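Local coordinates for protein importin-95 (Chaetomium thermophilum, PDB 4XRI) that probably carries protein cargo into the nucleus as an importin beta transport receptor, a flexible HEAT-repeat solenoid expected to bind a small GTPase, at residues E236-Q241 / G248-L253; R255-A258 / H263-Y266. The protein carries 2 engineered substitutions. One frame throughout, in Å; residues are numbered along the deposited sequence.

In the fold
Both contacts use helix 243-260 of this all-helical HEAT-repeat solenoid, one after the other along the chain. Interaction 1 packs the early turns of that helix against the C-terminal part of helix 224-238; interaction 2 packs its later turns against Met264, in the turn leading into helix 265-280. Their centres lie about 14 Å apart, on the same side of the chain's centre, and a single residue separates 248-253 from 255-258 on the shared helix. Helix 285-310 spans both, meeting Phe250 and Leu253 in the first and Met257 in the second. Each contact also has a sulfate, probably from the crystallisation liquor, at a backbone N-H of the segment not on helix 243-260, weakly held in interaction 1.

Interaction 1: residues E236-Q241 / G248-L253; sequences EATQAQ and GAFGCL. With SO4 (sulfate ion), chain D.
Two consecutive helices of the HEAT-repeat solenoid pack here across a short turn: the C-terminal part of helix 224-238 lies on the early turns of helix 243-260, with Thr238 and Ala249 nearest at 5.2 Å between their CA atoms. The buried contact is made by van der Waals packing, and no hydrogen bond links the two segments. Small residues allow the close approach. The CB of Ala249 presses against the backbone of the first helix, 3.6 Å from Thr238 N, and the methyls of Ala237 and Ala249 meet CB to CB at 3.6 Å. Thr238 carries most of the rest. Its CG2 sits over the centre of the Phe250 ring, a CH-pi contact 4.2 Å from the centroid and only 5° off the ring normal. The same methyl touches Ala249 CB at 3.6 Å, while Thr238 CB stands over the ring margin, 3.9 Å from Phe250 CE2. With OG1 between the backbone N and the carbonyl carbon (chi1 61°), CG2 falls anti to the carbonyl carbon and faces the second helix; OG1 is hydrogen-bonded back to Cys235 O, which ties down the rotation of the side chain. Thr238 O, which also approaches Phe250 CE2, accepts a hydrogen bond from Gln246 NE2 of the second helix. Leu275 of helix 265-280 touches Thr238, and Leu290 and Ala291 of helix 285-310 touch Phe250, which places the pair among these neighbouring helices. Beyond the helix end the chain turns outward, and a sulfate, also bound by Arg203 NH1, accepts a weak hydrogen bond from the backbone: Gln241 N lies 3.4 Å from sulfate O4, with an N-H...O angle of 145°.

Interaction 2: residues R255-A258 / H263-Y266; sequences RIMA and HMRY. With SO4 (sulfate ion), chain H.
Met257 and Met264 are the nearest backbone positions, 7.1 Å between CA atoms: 255-258 runs within helix 243-260, while 263-266 comes out of the following turn and enters helix 265-280. Side chains alone bridge the gap. Met264 reaches back toward the helix, its CG anti to the carbonyl carbon (chi1 -74°) and the chain bent again at chi2, and offers a different part to each partner. Its end lies against Ile256, CE 3.7 Å from Ile256 CG2 and SD 3.8 Å from the same methyl, the two side chains crossing at about a right angle. Lower on the chain, Met264 CG meets the terminal CE of Met257 at 3.7 Å. The bend of Met257 at chi2 and chi3 turns that methyl back to Met264. This joins neighbouring helices of the HEAT solenoid across a short turn; Phe221 and Met231 also border both Met264 and Ile256, and Phe294 of helix 285-310 touches Met257. An alanine in place of Met264 keeps only CB near Met257 CE and would probably lose the contact with Ile256 CG2, opening a gap between the helices. At the N-terminal end of helix 265-280 a sulfate is bound: Tyr266 N donates to its O2 at 3.1 Å, with an N-H...O angle of 142°, and Arg265 CB touches the same oxygen at 3.4 Å.

Interaction 1: residues E236-Q241 / G248-L253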
loop_
_atom_site.group_PDB
_atom_site.type_symbol
_atom_site.label_atom_id
_atom_site.label_comp_id
_atom_site.label_asym_id
_atom_site.label_seq_id
_atom_site.Cartn_x
_atom_site.Cartn_y
_atom_site.Cartn_z
ATOM N N GLU A 236 17.517 -24.500 -19.597
ATOM C CA GLU A 236 17.430 -25.942 -19.788
ATOM C C GLU A 236 16.294 -26.539 -18.965
ATOM O O GLU A 236 15.540 -27.391 -19.438
ATOM C CB GLU A 236 18.762 -26.600 -19.409
ATOM C CG GLU A 236 18.760 -28.118 -19.425
ATOM C CD GLU A 236 20.120 -28.704 -19.070
ATOM O OE1 GLU A 236 20.956 -28.868 -19.985
ATOM O OE2 GLU A 236 20.354 -28.999 -17.877
ATOM N N ALA A 237 16.175 -26.066 -17.729
ATOM C CA ALA A 237 15.207 -26.596 -16.779
ATOM C C ALA A 237 13.773 -26.195 -17.123
ATOM O O ALA A 237 12.825 -26.876 -16.733
ATOM C CB ALA A 237 15.559 -26.140 -15.371
ATOM N N THR A 238 13.614 -25.097 -17.860
ATOM C CA THR A 238 12.283 -24.633 -18.249
ATOM C C THR A 238 11.636 -25.582 -19.255
ATOM O O THR A 238 10.412 -25.615 -19.396
ATOM C CB THR A 238 12.314 -23.216 -18.862
ATOM O OG1 THR A 238 13.131 -23.217 -20.039
ATOM C CG2 THR A 238 12.852 -22.206 -17.868
ATOM N N GLN A 239 12.462 -26.351 -19.955
ATOM C CA GLN A 239 11.957 -27.296 -20.942
ATOM C C GLN A 239 12.105 -28.734 -20.463
ATOM O O GLN A 239 12.139 -29.668 -21.265
ATOM C CB GLN A 239 12.668 -27.105 -22.279
ATOM C CG GLN A 239 12.105 -25.963 -23.100
ATOM C CD GLN A 239 12.737 -25.860 -24.469
ATOM O OE1 GLN A 239 13.887 -25.442 -24.605
ATOM N NE2 GLN A 239 11.989 -26.244 -25.498
ATOM N N ALA A 240 12.193 -28.904 -19.149
ATOM C CA ALA A 240 12.232 -30.235 -18.562
ATOM C C ALA A 240 10.863 -30.894 -18.673
ATOM O O ALA A 240 9.833 -30.221 -18.638
ATOM C CB ALA A 240 12.681 -30.166 -17.114
ATOM N N GLN A 241 10.857 -32.215 -18.810
ATOM C CA GLN A 241 9.616 -32.960 -18.975
ATOM C C GLN A 241 8.771 -32.900 -17.706
ATOM O O GLN A 241 7.541 -32.874 -17.763
ATOM C CB GLN A 241 9.920 -34.411 -19.352
ATOM C CG GLN A 241 8.841 -35.093 -20.172
ATOM C CD GLN A 241 9.386 -36.252 -20.983
ATOM O OE1 GLN A 241 10.600 -36.417 -21.109
ATOM N NE2 GLN A 241 8.492 -37.061 -21.539
ATOM N N GLY A 248 9.813 -24.605 -10.965
ATOM C CA GLY A 248 10.957 -24.082 -10.244
ATOM C C GLY A 248 11.821 -23.225 -11.145
ATOM O O GLY A 248 12.315 -22.172 -10.738
ATOM N N ALA A 249 11.989 -23.674 -12.385
ATOM C CA ALA A 249 12.798 -22.956 -13.367
ATOM C C ALA A 249 12.223 -21.581 -13.695
ATOM O O ALA A 249 12.949 -20.582 -13.717
ATOM C CB ALA A 249 12.931 -23.776 -14.630
ATOM N N PHE A 250 10.919 -21.533 -13.948
ATOM C CA PHE A 250 10.263 -20.284 -14.323
ATOM C C PHE A 250 10.201 -19.302 -13.163
ATOM O O PHE A 250 10.303 -18.091 -13.356
ATOM C CB PHE A 250 8.855 -20.551 -14.849
ATOM C CG PHE A 250 8.813 -20.865 -16.313
ATOM C CD1 PHE A 250 9.013 -19.866 -17.248
ATOM C CD2 PHE A 250 8.581 -22.155 -16.756
ATOM C CE1 PHE A 250 8.980 -20.142 -18.597
ATOM C CE2 PHE A 250 8.545 -22.440 -18.107
ATOM C CZ PHE A 250 8.746 -21.432 -19.029
ATOM N N GLY A 251 10.040 -19.833 -11.957
ATOM C CA GLY A 251 10.070 -19.016 -10.761
ATOM C C GLY A 251 11.444 -18.401 -10.594
ATOM O O GLY A 251 11.578 -17.234 -10.230
ATOM N N CYS A 252 12.469 -19.202 -10.865
ATOM C CA CYS A 252 13.852 -18.741 -10.842
ATOM C C CYS A 252 14.061 -17.644 -11.880
ATOM O O CYS A 252 14.702 -16.626 -11.614
ATOM C CB CYS A 252 14.802 -19.914 -11.105
ATOM S SG CYS A 252 16.531 -19.613 -10.724
ATOM N N LEU A 253 13.506 -17.865 -13.067
ATOM C CA LEU A 253 13.652 -16.942 -14.182
ATOM C C LEU A 253 12.985 -15.599 -13.881
ATOM O O LEU A 253 13.515 -14.540 -14.224
ATOM C CB LEU A 253 13.064 -17.563 -15.451
ATOM C CG LEU A 253 13.491 -16.984 -16.797
ATOM C CD1 LEU A 253 15.006 -16.856 -16.856
ATOM C CD2 LEU A 253 12.982 -17.871 -17.929
HETATM S S SO4 D . 14.942 -33.406 -19.251
HETATM O O1 SO4 D . 14.558 -33.951 -17.954
HETATM O O2 SO4 D . 15.512 -32.074 -19.070
HETATM O O3 SO4 D . 15.931 -34.278 -19.876
HETATM O O4 SO4 D . 13.762 -33.325 -20.104
#

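Interaction 2: residues R255-A258 / H263-Y266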
loop_
_atom_site.group_PDB
_atom_site.type_symbol
_atom_site.label_atom_id
_atom_site.label_comp_id
_atom_site.label_asym_id
_atom_site.label_seq_id
_atom_site.Cartn_x
_atom_site.Cartn_y
_atom_site.Cartn_z
ATOM N N ARG A 255 12.543 -14.244 -10.940
ATOM C CA ARG A 255 13.355 -13.539 -9.958
ATOM C C ARG A 255 14.596 -12.946 -10.615
ATOM O O ARG A 255 15.036 -11.852 -10.257
ATOM C CB ARG A 255 13.745 -14.472 -8.808
ATOM C CG ARG A 255 12.610 -14.713 -7.836
ATOM C CD ARG A 255 12.940 -15.761 -6.788
ATOM N NE ARG A 255 11.742 -16.105 -6.025
ATOM C CZ ARG A 255 11.727 -16.873 -4.941
ATOM N NH1 ARG A 255 12.853 -17.390 -4.472
ATOM N NH2 ARG A 255 10.578 -17.120 -4.324
ATOM N N ILE A 256 15.148 -13.670 -11.583
ATOM C CA ILE A 256 16.297 -13.187 -12.340
ATOM C C ILE A 256 15.947 -11.907 -13.094
ATOM O O ILE A 256 16.689 -10.922 -13.051
ATOM C CB ILE A 256 16.806 -14.250 -13.334
ATOM C CG1 ILE A 256 17.543 -15.365 -12.586
ATOM C CG2 ILE A 256 17.719 -13.620 -14.378
ATOM C CD1 ILE A 256 17.869 -16.565 -13.442
ATOM N N MET A 257 14.806 -11.926 -13.779
ATOM C CA MET A 257 14.334 -10.759 -14.516
ATOM C C MET A 257 14.094 -9.570 -13.588
ATOM O O MET A 257 14.446 -8.438 -13.914
ATOM C CB MET A 257 13.050 -11.094 -15.277
ATOM C CG MET A 257 12.461 -9.917 -16.058
ATOM S SD MET A 257 13.577 -9.282 -17.329
ATOM C CE MET A 257 13.778 -10.735 -18.354
ATOM N N ALA A 258 13.502 -9.841 -12.428
ATOM C CA ALA A 258 13.175 -8.795 -11.461
ATOM C C ALA A 258 14.435 -8.145 -10.899
ATOM O O ALA A 258 14.463 -6.944 -10.628
ATOM C CB ALA A 258 12.330 -9.363 -10.331
ATOM N N HIS A 263 20.785 -7.060 -17.483
ATOM C CA HIS A 263 21.687 -8.062 -18.049
ATOM C C HIS A 263 20.992 -9.037 -19.000
ATOM O O HIS A 263 21.603 -10.004 -19.455
ATOM C CB HIS A 263 22.366 -8.867 -16.934
ATOM C CG HIS A 263 23.226 -8.048 -16.021
ATOM N ND1 HIS A 263 24.453 -7.550 -16.398
ATOM C CD2 HIS A 263 23.044 -7.668 -14.734
ATOM C CE1 HIS A 263 24.985 -6.886 -15.387
ATOM N NE2 HIS A 263 24.150 -6.941 -14.367
ATOM N N MET A 264 19.727 -8.783 -19.316
ATOM C CA MET A 264 18.892 -9.813 -19.932
ATOM C C MET A 264 18.765 -9.771 -21.454
ATOM O O MET A 264 18.190 -10.687 -22.045
ATOM C CB MET A 264 17.489 -9.755 -19.326
ATOM C CG MET A 264 17.404 -10.297 -17.908
ATOM S SD MET A 264 17.932 -12.019 -17.801
ATOM C CE MET A 264 19.573 -11.837 -17.105
ATOM N N ARG A 265 19.293 -8.725 -22.084
ATOM C CA ARG A 265 19.121 -8.536 -23.526
ATOM C C ARG A 265 19.536 -9.755 -24.349
ATOM O O ARG A 265 18.745 -10.278 -25.134
ATOM C CB ARG A 265 19.909 -7.318 -24.003
ATOM C CG ARG A 265 19.700 -6.996 -25.475
ATOM C CD ARG A 265 20.295 -5.647 -25.824
ATOM N NE ARG A 265 19.378 -4.842 -26.624
ATOM C CZ ARG A 265 19.509 -3.532 -26.811
ATOM N NH1 ARG A 265 20.519 -2.884 -26.250
ATOM N NH2 ARG A 265 18.628 -2.872 -27.552
ATOM N N TYR A 266 20.774 -10.201 -24.160
ATOM C CA TYR A 266 21.305 -11.345 -24.897
ATOM C C TYR A 266 20.452 -12.594 -24.703
ATOM O O TYR A 266 20.085 -13.263 -25.669
ATOM C CB TYR A 266 22.748 -11.630 -24.469
ATOM C CG TYR A 266 23.297 -12.951 -24.970
ATOM C CD1 TYR A 266 23.839 -13.062 -26.244
ATOM C CD2 TYR A 266 23.285 -14.082 -24.161
ATOM C CE1 TYR A 266 24.349 -14.266 -26.702
ATOM C CE2 TYR A 266 23.789 -15.290 -24.612
ATOM C CZ TYR A 266 24.320 -15.375 -25.883
ATOM O OH TYR A 266 24.824 -16.574 -26.333
HETATM S S SO4 H . 23.940 -7.683 -24.364
HETATM O O1 SO4 H . 24.230 -6.299 -24.004
HETATM O O2 SO4 H . 23.073 -8.269 -23.350
HETATM O O3 SO4 H . 23.277 -7.722 -25.663
HETATM O O4 SO4 H . 25.184 -8.438 -24.429
#